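Local coordinates for flavin-containing monooxygenase (Allium sativum, PDB 6WPU), which probably catalyses the FAD-dependent S-oxygenation of S-allyl-L-cysteine in garlic, as a member of the flavin-containing monooxygenase family, at residues A[91-94]-A[95-99]; A[339-343]-A[344-348]. One frame throughout, in Å; residues are numbered along the deposited sequence.

Contact 1 of 2, residues A[91-94]-A[95-99]; sequences TNLP and REVMG. With FAD (flavin-adenine dinucleotide), chain B.
The carbonyl of Pro94, the N-cap residue, points into the single turn of helix 95-98, its O accepting weak hydrogen bonds from Val97 N at 3.0 Å and Met98 N at 3.4 Å. This bent loop running into one helical turn borders the pyrimidine side of the flavin in the FAD pocket of a flavin-containing monooxygenase. The loop reads the flavin through its backbone: Asn92 N donates to FAD O4 at 2.8 Å, with an N-H...O angle of 156°. The thioether of Met98 comes back from the helix to the neighbouring flavin N-H, and FAD N3 makes a weak hydrogen bond to Met98 SD. The Met98 chain runs out from the helix and bends at its last torsion (chi3 58°), which turns CE toward the flavin O2 and N3. Two loop side chains pack along Met98: the methyl CG2 of Thr91 against SD, and Leu93 CB against CG at 3.7 Å. On another side of the turn, Pro94 CG rests against Val97 CG2 at 4.0 Å, while helix 416-431 adds Val425 against Leu93 and Pro94. The charged groups face other partners: Arg95 pairs with Glu122 and the carbonyl of Asp113, and Glu96 with Arg116. The bend of the loop is tied by Thr91, whose OG1 donates to Leu93 O at 2.6 Å, tilted 21° from the carbonyl plane.

Contact 2 of 2, residues A[339-343]-A[344-348]; sequences WKIVP and FPLCE. With FAD (flavin-adenine dinucleotide), chain B.
Phe344 holds CG beside its own backbone N (chi1 -63°), and this carries the ring back alongside Pro343 to the ribityl chain of FAD; Leu346, with CG anti to its N (chi1 -177°), reaches instead toward Ile341. The Phe344 ring brings CE1 within 3.3 Å of FAD O3', with FAD C4' at the ring edge, in plane. Pro343 meets the cofactor beside it, its CG 3.2 Å from the same O3' and its CD 3.2 Å from FAD O2, so a rigid apolar ring bridges the flavin and its sugar-like chain. These two residues belong to the first turn of helix 343-358, which Val342 precedes as N-cap and which packs against helix 32-43, into which runs a GxGxxG sequence consistent with a Rossmann-type dinucleotide-binding fold. The Phe344 ring also meets that of Phe100 and touches Val123 and Tyr126 of helix 120-133. With an alanine at Phe344, the ribityl O3' is likely to lose its ring neighbour, and Phe100 and Tyr126 to face a gap. Away from FAD, Val342 CG1 lies against Pro345 CD at 3.8 Å. The side chains of Ile341 and Leu346 cross at about a right angle, Ile341 CD1 meeting both leucine methyls, CD2 at 3.7 Å. The turn is secured by Cys347 N, which donates to Pro343 O at 2.9 Å, almost straight at 171°.

Contact 1 closes long before contact 2 opens along the chain, some 240 residues apart in sequence, yet their centres are about 11 Å apart and both border FAD. Each is a loop entering the first turn of a helix, 95-98 in contact 1 and 343-358 in contact 2. They also touch directly: Met98 O lies 3.1 Å from Phe344 CD2, and Val97 O packs near Val342 CG1. Helix 120-133 touches both, Val123 lying against Thr91, Met98 and Phe344. Contact 1 lies along O4, N3 and O2 of the flavin, and contact 2 meets the same O2 and continues to the ribityl chain, so together they frame one cofactor from separate parts of the sequence.

Contact 1 of 2, residues A[91-94]-A[95-99]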
ATOM      1  N   THR A  91       6.805 -11.534   2.117  1.00 40.92           N
ATOM      2  CA  THR A  91       6.797 -10.536   1.051  1.00 40.46           C
ATOM      3  C   THR A  91       6.410 -11.196  -0.269  1.00 42.10           C
ATOM      4  O   THR A  91       6.702 -12.373  -0.506  1.00 36.13           O
ATOM      5  CB  THR A  91       8.169  -9.835   0.922  1.00 40.29           C
ATOM      6  OG1 THR A  91       9.170 -10.736   0.408  1.00 36.69           O
ATOM      7  CG2 THR A  91       8.631  -9.294   2.263  1.00 35.80           C
ATOM      8  N   ASN A  92       5.709 -10.449  -1.123  1.00 43.92           N
ATOM      9  CA  ASN A  92       5.412 -10.938  -2.468  1.00 41.29           C
ATOM     10  C   ASN A  92       6.411 -10.423  -3.490  1.00 41.87           C
ATOM     11  O   ASN A  92       6.212 -10.608  -4.691  1.00 44.50           O
ATOM     12  CB  ASN A  92       3.981 -10.578  -2.889  1.00 36.65           C
ATOM     13  CG  ASN A  92       3.709  -9.092  -2.860  1.00 42.40           C
ATOM     14  OD1 ASN A  92       4.620  -8.270  -2.936  1.00 42.42           O
ATOM     15  ND2 ASN A  92       2.446  -8.734  -2.727  1.00 47.47           N
ATOM     16  N   LEU A  93       7.474  -9.765  -3.031  1.00 43.13           N
ATOM     17  CA  LEU A  93       8.591  -9.309  -3.840  1.00 42.89           C
ATOM     18  C   LEU A  93       9.876  -9.808  -3.197  1.00 39.35           C
ATOM     19  O   LEU A  93       9.950  -9.903  -1.963  1.00 39.44           O
ATOM     20  CB  LEU A  93       8.616  -7.775  -3.930  1.00 40.49           C
ATOM     21  CG  LEU A  93       7.427  -7.083  -4.597  1.00 36.26           C
ATOM     22  CD1 LEU A  93       7.529  -5.584  -4.362  1.00 36.53           C
ATOM     23  CD2 LEU A  93       7.417  -7.404  -6.093  1.00 39.34           C
ATOM     24  N   PRO A  94      10.880 -10.175  -3.989  1.00 37.53           N
ATOM     25  CA  PRO A  94      12.170 -10.554  -3.404  1.00 45.40           C
ATOM     26  C   PRO A  94      12.785  -9.357  -2.704  1.00 47.75           C
ATOM     27  O   PRO A  94      12.568  -8.207  -3.093  1.00 43.63           O
ATOM     28  CB  PRO A  94      13.000 -10.992  -4.612  1.00 44.12           C
ATOM     29  CG  PRO A  94      12.409 -10.239  -5.753  1.00 45.42           C
ATOM     30  CD  PRO A  94      10.947 -10.055  -5.456  1.00 41.49           C
ATOM     31  N   ARG A  95      13.522  -9.634  -1.627  1.00 45.01           N
ATOM     32  CA  ARG A  95      13.927  -8.546  -0.747  1.00 39.46           C
ATOM     33  C   ARG A  95      14.873  -7.570  -1.449  1.00 42.74           C
ATOM     34  O   ARG A  95      14.884  -6.382  -1.105  1.00 43.59           O
ATOM     35  CB  ARG A  95      14.549  -9.109   0.535  1.00 41.91           C
ATOM     36  CG  ARG A  95      15.839  -9.903   0.330  1.00 45.38           C
ATOM     37  CD  ARG A  95      16.203 -10.702   1.585  1.00 46.73           C
ATOM     38  NE  ARG A  95      16.529  -9.852   2.732  1.00 44.29           N
ATOM     39  CZ  ARG A  95      16.429 -10.229   4.007  1.00 48.72           C
ATOM     40  NH1 ARG A  95      15.977 -11.441   4.318  1.00 43.68           N
ATOM     41  NH2 ARG A  95      16.767  -9.386   4.983  1.00 47.57           N
ATOM     42  N   GLU A  96      15.652  -8.032  -2.442  1.00 45.67           N
ATOM     43  CA  GLU A  96      16.539  -7.118  -3.162  1.00 46.50           C
ATOM     44  C   GLU A  96      15.747  -6.024  -3.865  1.00 50.01           C
ATOM     45  O   GLU A  96      16.186  -4.868  -3.925  1.00 48.52           O
ATOM     46  CB  GLU A  96      17.406  -7.869  -4.181  1.00 45.34           C
ATOM     47  CG  GLU A  96      18.342  -8.938  -3.608  1.00 44.94           C
ATOM     48  CD  GLU A  96      17.661 -10.305  -3.481  1.00 58.89           C
ATOM     49  OE1 GLU A  96      16.517 -10.458  -3.968  1.00 49.13           O
ATOM     50  OE2 GLU A  96      18.275 -11.222  -2.892  1.00 61.27           O
ATOM     51  N   VAL A  97      14.574  -6.373  -4.398  1.00 46.84           N
ATOM     52  CA  VAL A  97      13.744  -5.425  -5.141  1.00 43.73           C
ATOM     53  C   VAL A  97      13.127  -4.388  -4.210  1.00 43.30           C
ATOM     54  O   VAL A  97      12.955  -3.226  -4.596  1.00 48.49           O
ATOM     55  CB  VAL A  97      12.673  -6.203  -5.937  1.00 47.21           C
ATOM     56  CG1 VAL A  97      11.395  -5.390  -6.138  1.00 50.55           C
ATOM     57  CG2 VAL A  97      13.221  -6.630  -7.259  1.00 50.28           C
ATOM     58  N   MET A  98      12.812  -4.776  -2.971  1.00 40.86           N
ATOM     59  CA  MET A  98      12.008  -3.951  -2.074  1.00 40.02           C
ATOM     60  C   MET A  98      12.764  -2.806  -1.410  1.00 37.50           C
ATOM     61  O   MET A  98      12.124  -1.844  -0.970  1.00 36.86           O
ATOM     62  CB  MET A  98      11.417  -4.809  -0.964  1.00 39.44           C
ATOM     63  CG  MET A  98      10.293  -5.699  -1.386  1.00 41.16           C
ATOM     64  SD  MET A  98       9.774  -6.710   0.010  1.00 40.09           S
ATOM     65  CE  MET A  98       9.316  -5.497   1.243  1.00 34.67           C
ATOM     66  N   GLY A  99      14.084  -2.895  -1.281  1.00 36.31           N
ATOM     67  CA  GLY A  99      14.802  -1.954  -0.435  1.00 45.74           C
ATOM     68  C   GLY A  99      14.875  -0.548  -1.009  1.00 41.48           C
ATOM     69  O   GLY A  99      14.865  -0.333  -2.218  1.00 40.99           O
TER
HETATM   70  PA  FAD B 501       1.403   2.575   5.992  1.00 31.96           P
HETATM   71  O1A FAD B 501       2.319   1.369   6.209  1.00 27.94           O
HETATM   72  O2A FAD B 501      -0.033   2.437   6.087  1.00 25.37           O
HETATM   73  O5B FAD B 501       1.653   3.679   6.997  1.00 34.12           O
HETATM   74  C5B FAD B 501       0.869   4.842   7.231  1.00 31.17           C
HETATM   75  C4B FAD B 501       1.128   5.401   8.648  1.00 31.74           C
HETATM   76  O4B FAD B 501       0.477   6.613   8.910  1.00 30.96           O
HETATM   77  C3B FAD B 501       0.732   4.440   9.737  1.00 34.37           C
HETATM   78  O3B FAD B 501       1.776   4.247  10.633  1.00 34.74           O
HETATM   79  C2B FAD B 501      -0.413   5.099  10.421  1.00 35.74           C
HETATM   80  O2B FAD B 501      -0.498   4.797  11.767  1.00 32.34           O
HETATM   81  C1B FAD B 501      -0.087   6.547  10.192  1.00 31.34           C
HETATM   82  N9A FAD B 501      -1.238   7.420  10.214  1.00 32.86           N
HETATM   83  C8A FAD B 501      -2.423   7.216   9.517  1.00 35.37           C
HETATM   84  N7A FAD B 501      -3.275   8.218   9.769  1.00 33.29           N
HETATM   85  C5A FAD B 501      -2.688   9.114  10.666  1.00 35.91           C
HETATM   86  C6A FAD B 501      -3.097  10.298  11.277  1.00 30.52           C
HETATM   87  N6A FAD B 501      -4.400  10.864  11.020  1.00 29.53           N
HETATM   88  N1A FAD B 501      -2.255  10.947  12.101  1.00 33.72           N
HETATM   89  C2A FAD B 501      -1.019  10.461  12.384  1.00 30.90           C
HETATM   90  N3A FAD B 501      -0.578   9.312  11.820  1.00 29.23           N
HETATM   91  C4A FAD B 501      -1.382   8.621  10.966  1.00 31.42           C
HETATM   92  N1  FAD B 501       5.091  -3.804  -0.241  1.00 31.60           N
HETATM   93  C2  FAD B 501       6.362  -4.450  -0.446  1.00 35.09           C
HETATM   94  O2  FAD B 501       7.446  -3.723  -0.794  1.00 44.49           O
HETATM   95  N3  FAD B 501       6.467  -5.822  -0.396  1.00 42.76           N
HETATM   96  C4  FAD B 501       5.373  -6.593  -0.065  1.00 35.31           C
HETATM   97  O4  FAD B 501       5.449  -7.945   0.008  1.00 40.92           O
HETATM   98  C4X FAD B 501       4.115  -5.964   0.385  1.00 39.36           C
HETATM   99  N5  FAD B 501       3.104  -6.736   0.943  1.00 37.80           N
HETATM  100  C5X FAD B 501       1.946  -6.113   1.397  1.00 38.63           C
HETATM  101  C6  FAD B 501       0.920  -6.894   1.947  1.00 35.07           C
HETATM  102  C7  FAD B 501      -0.231  -6.267   2.414  1.00 38.98           C
HETATM  103  C7M FAD B 501      -1.330  -7.116   2.993  1.00 35.51           C
HETATM  104  C8  FAD B 501      -0.369  -4.883   2.332  1.00 40.64           C
HETATM  105  C8M FAD B 501      -1.599  -4.185   2.815  1.00 38.15           C
HETATM  106  C9  FAD B 501       0.652  -4.103   1.778  1.00 34.96           C
HETATM  107  C9A FAD B 501       1.806  -4.715   1.312  1.00 35.51           C
HETATM  108  N10 FAD B 501       2.862  -3.911   0.761  1.00 33.75           N
HETATM  109  C10 FAD B 501       4.032  -4.528   0.298  1.00 31.05           C
HETATM  110  C1' FAD B 501       2.697  -2.454   0.631  1.00 38.84           C
HETATM  111  C2' FAD B 501       2.873  -1.572   1.849  1.00 42.88           C
HETATM  112  O2' FAD B 501       1.765  -0.779   1.973  1.00 56.56           O
HETATM  113  C3' FAD B 501       4.057  -0.686   1.536  1.00 44.39           C
HETATM  114  O3' FAD B 501       5.118  -1.556   1.627  1.00 53.07           O
HETATM  115  C4' FAD B 501       4.291   0.473   2.498  1.00 43.47           C
HETATM  116  O4' FAD B 501       4.238  -0.035   3.780  1.00 43.29           O
HETATM  117  C5' FAD B 501       3.365   1.685   2.351  1.00 39.46           C
HETATM  118  O5' FAD B 501       3.566   2.368   3.554  1.00 39.25           O
HETATM  119  P   FAD B 501       2.944   3.739   4.049  1.00 32.72           P
HETATM  120  O1P FAD B 501       3.949   4.537   4.964  1.00 35.17           O
HETATM  121  O2P FAD B 501       2.403   4.430   2.735  1.00 29.17           O
HETATM  122  O3P FAD B 501       1.492   3.260   4.657  1.00 31.39           O

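Contact 2 of 2, residues A[339-343]-A[344-348]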
ATOM      1  N   TRP A 339      -0.368   2.532  -6.730  1.00 43.19           N
ATOM      2  CA  TRP A 339      -0.445   1.137  -6.309  1.00 43.44           C
ATOM      3  C   TRP A 339      -0.079   0.224  -7.470  1.00 37.65           C
ATOM      4  O   TRP A 339       0.144   0.674  -8.601  1.00 38.89           O
ATOM      5  CB  TRP A 339      -1.816   0.771  -5.716  1.00 40.94           C
ATOM      6  CG  TRP A 339      -3.017   1.150  -6.531  1.00 41.07           C
ATOM      7  CD1 TRP A 339      -3.509   2.406  -6.731  1.00 38.47           C
ATOM      8  CD2 TRP A 339      -3.912   0.255  -7.213  1.00 40.56           C
ATOM      9  NE1 TRP A 339      -4.640   2.359  -7.513  1.00 42.90           N
ATOM     10  CE2 TRP A 339      -4.913   1.048  -7.820  1.00 45.70           C
ATOM     11  CE3 TRP A 339      -3.962  -1.134  -7.373  1.00 43.87           C
ATOM     12  CZ2 TRP A 339      -5.954   0.495  -8.581  1.00 50.52           C
ATOM     13  CZ3 TRP A 339      -5.012  -1.690  -8.137  1.00 47.87           C
ATOM     14  CH2 TRP A 339      -5.985  -0.872  -8.727  1.00 49.08           C
ATOM     15  N   LYS A 340       0.009  -1.074  -7.155  1.00 37.85           N
ATOM     16  CA  LYS A 340       0.678  -2.070  -7.998  1.00 40.06           C
ATOM     17  C   LYS A 340       2.135  -1.669  -8.242  1.00 45.65           C
ATOM     18  O   LYS A 340       2.656  -1.747  -9.360  1.00 43.69           O
ATOM     19  CB  LYS A 340      -0.078  -2.304  -9.316  1.00 45.81           C
ATOM     20  CG  LYS A 340      -1.288  -3.249  -9.185  1.00 55.80           C
ATOM     21  CD  LYS A 340      -0.872  -4.711  -9.000  1.00 63.00           C
ATOM     22  CE  LYS A 340      -2.089  -5.640  -8.853  1.00 72.19           C
ATOM     23  NZ  LYS A 340      -1.752  -7.105  -8.833  1.00 79.67           N
ATOM     24  N   ILE A 341       2.808  -1.250  -7.166  1.00 40.88           N
ATOM     25  CA  ILE A 341       4.158  -0.705  -7.260  1.00 43.85           C
ATOM     26  C   ILE A 341       5.061  -1.407  -6.260  1.00 43.11           C
ATOM     27  O   ILE A 341       4.605  -1.973  -5.263  1.00 38.11           O
ATOM     28  CB  ILE A 341       4.200   0.816  -6.980  1.00 41.32           C
ATOM     29  CG1 ILE A 341       3.702   1.081  -5.548  1.00 41.18           C
ATOM     30  CG2 ILE A 341       3.397   1.578  -8.015  1.00 41.08           C
ATOM     31  CD1 ILE A 341       3.966   2.445  -5.039  1.00 45.21           C
ATOM     32  N   VAL A 342       6.365  -1.315  -6.519  1.00 41.91           N
ATOM     33  CA  VAL A 342       7.384  -1.530  -5.494  1.00 38.98           C
ATOM     34  C   VAL A 342       7.455  -0.259  -4.653  1.00 40.43           C
ATOM     35  O   VAL A 342       8.002   0.751  -5.112  1.00 44.52           O
ATOM     36  CB  VAL A 342       8.742  -1.868  -6.128  1.00 41.44           C
ATOM     37  CG1 VAL A 342       9.756  -2.205  -5.051  1.00 37.26           C
ATOM     38  CG2 VAL A 342       8.578  -3.021  -7.113  1.00 39.97           C
ATOM     39  N   PRO A 343       6.930  -0.257  -3.423  1.00 39.54           N
ATOM     40  CA  PRO A 343       6.661   1.017  -2.737  1.00 34.92           C
ATOM     41  C   PRO A 343       7.860   1.771  -2.168  1.00 38.26           C
ATOM     42  O   PRO A 343       7.851   3.003  -2.240  1.00 33.79           O
ATOM     43  CB  PRO A 343       5.703   0.611  -1.610  1.00 35.66           C
ATOM     44  CG  PRO A 343       5.968  -0.838  -1.383  1.00 35.55           C
ATOM     45  CD  PRO A 343       6.340  -1.409  -2.719  1.00 38.32           C
ATOM     46  N   PHE A 344       8.856   1.092  -1.580  1.00 32.58           N
ATOM     47  CA  PHE A 344       9.890   1.821  -0.843  1.00 36.64           C
ATOM     48  C   PHE A 344      10.700   2.731  -1.762  1.00 37.69           C
ATOM     49  O   PHE A 344      10.803   3.934  -1.461  1.00 39.13           O
ATOM     50  CB  PHE A 344      10.810   0.866  -0.056  1.00 35.52           C
ATOM     51  CG  PHE A 344      10.122   0.061   1.044  1.00 35.97           C
ATOM     52  CD1 PHE A 344       8.807   0.300   1.407  1.00 31.36           C
ATOM     53  CD2 PHE A 344      10.816  -0.945   1.707  1.00 37.61           C
ATOM     54  CE1 PHE A 344       8.180  -0.447   2.412  1.00 29.45           C
ATOM     55  CE2 PHE A 344      10.204  -1.710   2.710  1.00 34.83           C
ATOM     56  CZ  PHE A 344       8.876  -1.452   3.070  1.00 30.17           C
ATOM     57  N   PRO A 345      11.267   2.261  -2.886  1.00 42.82           N
ATOM     58  CA  PRO A 345      12.000   3.196  -3.755  1.00 41.18           C
ATOM     59  C   PRO A 345      11.106   4.247  -4.396  1.00 46.33           C
ATOM     60  O   PRO A 345      11.560   5.378  -4.602  1.00 43.42           O
ATOM     61  CB  PRO A 345      12.656   2.282  -4.806  1.00 41.67           C
ATOM     62  CG  PRO A 345      11.878   1.029  -4.783  1.00 46.96           C
ATOM     63  CD  PRO A 345      11.328   0.876  -3.397  1.00 39.33           C
ATOM     64  N   LEU A 346       9.847   3.917  -4.712  1.00 39.37           N
ATOM     65  CA  LEU A 346       8.943   4.923  -5.271  1.00 40.61           C
ATOM     66  C   LEU A 346       8.711   6.077  -4.286  1.00 38.48           C
ATOM     67  O   LEU A 346       8.772   7.252  -4.666  1.00 37.59           O
ATOM     68  CB  LEU A 346       7.616   4.269  -5.673  1.00 36.77           C
ATOM     69  CG  LEU A 346       6.624   5.234  -6.330  1.00 42.23           C
ATOM     70  CD1 LEU A 346       5.899   4.582  -7.501  1.00 42.75           C
ATOM     71  CD2 LEU A 346       5.619   5.798  -5.305  1.00 37.04           C
ATOM     72  N   CYS A 347       8.411   5.760  -3.019  1.00 34.44           N
ATOM     73  CA  CYS A 347       8.211   6.804  -2.018  1.00 38.12           C
ATOM     74  C   CYS A 347       9.495   7.595  -1.793  1.00 40.24           C
ATOM     75  O   CYS A 347       9.457   8.811  -1.573  1.00 34.94           O
ATOM     76  CB  CYS A 347       7.720   6.197  -0.699  1.00 35.14           C
ATOM     77  SG  CYS A 347       6.040   5.453  -0.766  1.00 38.27           S
ATOM     78  N   GLU A 348      10.637   6.910  -1.848  1.00 37.62           N
ATOM     79  CA  GLU A 348      11.930   7.572  -1.724  1.00 40.18           C
ATOM     80  C   GLU A 348      12.090   8.639  -2.795  1.00 40.68           C
ATOM     81  O   GLU A 348      12.456   9.788  -2.503  1.00 35.25           O
ATOM     82  CB  GLU A 348      13.041   6.520  -1.822  1.00 41.01           C
ATOM     83  CG  GLU A 348      14.495   7.007  -1.651  1.00 43.52           C
ATOM     84  CD  GLU A 348      15.490   5.826  -1.706  1.00 54.18           C
ATOM     85  OE1 GLU A 348      15.078   4.715  -2.138  1.00 51.96           O
ATOM     86  OE2 GLU A 348      16.669   5.995  -1.314  1.00 56.04           O
TER
HETATM   87  PA  FAD B 501       1.403   2.575   5.992  1.00 31.96           P
HETATM   88  O1A FAD B 501       2.319   1.369   6.209  1.00 27.94           O
HETATM   89  O2A FAD B 501      -0.033   2.437   6.087  1.00 25.37           O
HETATM   90  O5B FAD B 501       1.653   3.679   6.997  1.00 34.12           O
HETATM   91  C5B FAD B 501       0.869   4.842   7.231  1.00 31.17           C
HETATM   92  C4B FAD B 501       1.128   5.401   8.648  1.00 31.74           C
HETATM   93  O4B FAD B 501       0.477   6.613   8.910  1.00 30.96           O
HETATM   94  C3B FAD B 501       0.732   4.440   9.737  1.00 34.37           C
HETATM   95  O3B FAD B 501       1.776   4.247  10.633  1.00 34.74           O
HETATM   96  C2B FAD B 501      -0.413   5.099  10.421  1.00 35.74           C
HETATM   97  O2B FAD B 501      -0.498   4.797  11.767  1.00 32.34           O
HETATM   98  C1B FAD B 501      -0.087   6.547  10.192  1.00 31.34           C
HETATM   99  N9A FAD B 501      -1.238   7.420  10.214  1.00 32.86           N
HETATM  100  C8A FAD B 501      -2.423   7.216   9.517  1.00 35.37           C
HETATM  101  N7A FAD B 501      -3.275   8.218   9.769  1.00 33.29           N
HETATM  102  C5A FAD B 501      -2.688   9.114  10.666  1.00 35.91           C
HETATM  103  C6A FAD B 501      -3.097  10.298  11.277  1.00 30.52           C
HETATM  104  N6A FAD B 501      -4.400  10.864  11.020  1.00 29.53           N
HETATM  105  N1A FAD B 501      -2.255  10.947  12.101  1.00 33.72           N
HETATM  106  C2A FAD B 501      -1.019  10.461  12.384  1.00 30.90           C
HETATM  107  N3A FAD B 501      -0.578   9.312  11.820  1.00 29.23           N
HETATM  108  C4A FAD B 501      -1.382   8.621  10.966  1.00 31.42           C
HETATM  109  N1  FAD B 501       5.091  -3.804  -0.241  1.00 31.60           N
HETATM  110  C2  FAD B 501       6.362  -4.450  -0.446  1.00 35.09           C
HETATM  111  O2  FAD B 501       7.446  -3.723  -0.794  1.00 44.49           O
HETATM  112  N3  FAD B 501       6.467  -5.822  -0.396  1.00 42.76           N
HETATM  113  C4  FAD B 501       5.373  -6.593  -0.065  1.00 35.31           C
HETATM  114  O4  FAD B 501       5.449  -7.945   0.008  1.00 40.92           O
HETATM  115  C4X FAD B 501       4.115  -5.964   0.385  1.00 39.36           C
HETATM  116  N5  FAD B 501       3.104  -6.736   0.943  1.00 37.80           N
HETATM  117  C5X FAD B 501       1.946  -6.113   1.397  1.00 38.63           C
HETATM  118  C6  FAD B 501       0.920  -6.894   1.947  1.00 35.07           C
HETATM  119  C7  FAD B 501      -0.231  -6.267   2.414  1.00 38.98           C
HETATM  120  C7M FAD B 501      -1.330  -7.116   2.993  1.00 35.51           C
HETATM  121  C8  FAD B 501      -0.369  -4.883   2.332  1.00 40.64           C
HETATM  122  C8M FAD B 501      -1.599  -4.185   2.815  1.00 38.15           C
HETATM  123  C9  FAD B 501       0.652  -4.103   1.778  1.00 34.96           C
HETATM  124  C9A FAD B 501       1.806  -4.715   1.312  1.00 35.51           C
HETATM  125  N10 FAD B 501       2.862  -3.911   0.761  1.00 33.75           N
HETATM  126  C10 FAD B 501       4.032  -4.528   0.298  1.00 31.05           C
HETATM  127  C1' FAD B 501       2.697  -2.454   0.631  1.00 38.84           C
HETATM  128  C2' FAD B 501       2.873  -1.572   1.849  1.00 42.88           C
HETATM  129  O2' FAD B 501       1.765  -0.779   1.973  1.00 56.56           O
HETATM  130  C3' FAD B 501       4.057  -0.686   1.536  1.00 44.39           C
HETATM  131  O3' FAD B 501       5.118  -1.556   1.627  1.00 53.07           O
HETATM  132  C4' FAD B 501       4.291   0.473   2.498  1.00 43.47           C
HETATM  133  O4' FAD B 501       4.238  -0.035   3.780  1.00 43.29           O
HETATM  134  C5' FAD B 501       3.365   1.685   2.351  1.00 39.46           C
HETATM  135  O5' FAD B 501       3.566   2.368   3.554  1.00 39.25           O
HETATM  136  P   FAD B 501       2.944   3.739   4.049  1.00 32.72           P
HETATM  137  O1P FAD B 501       3.949   4.537   4.964  1.00 35.17           O
HETATM  138  O2P FAD B 501       2.403   4.430   2.735  1.00 29.17           O
HETATM  139  O3P FAD B 501       1.492   3.260   4.657  1.00 31.39           O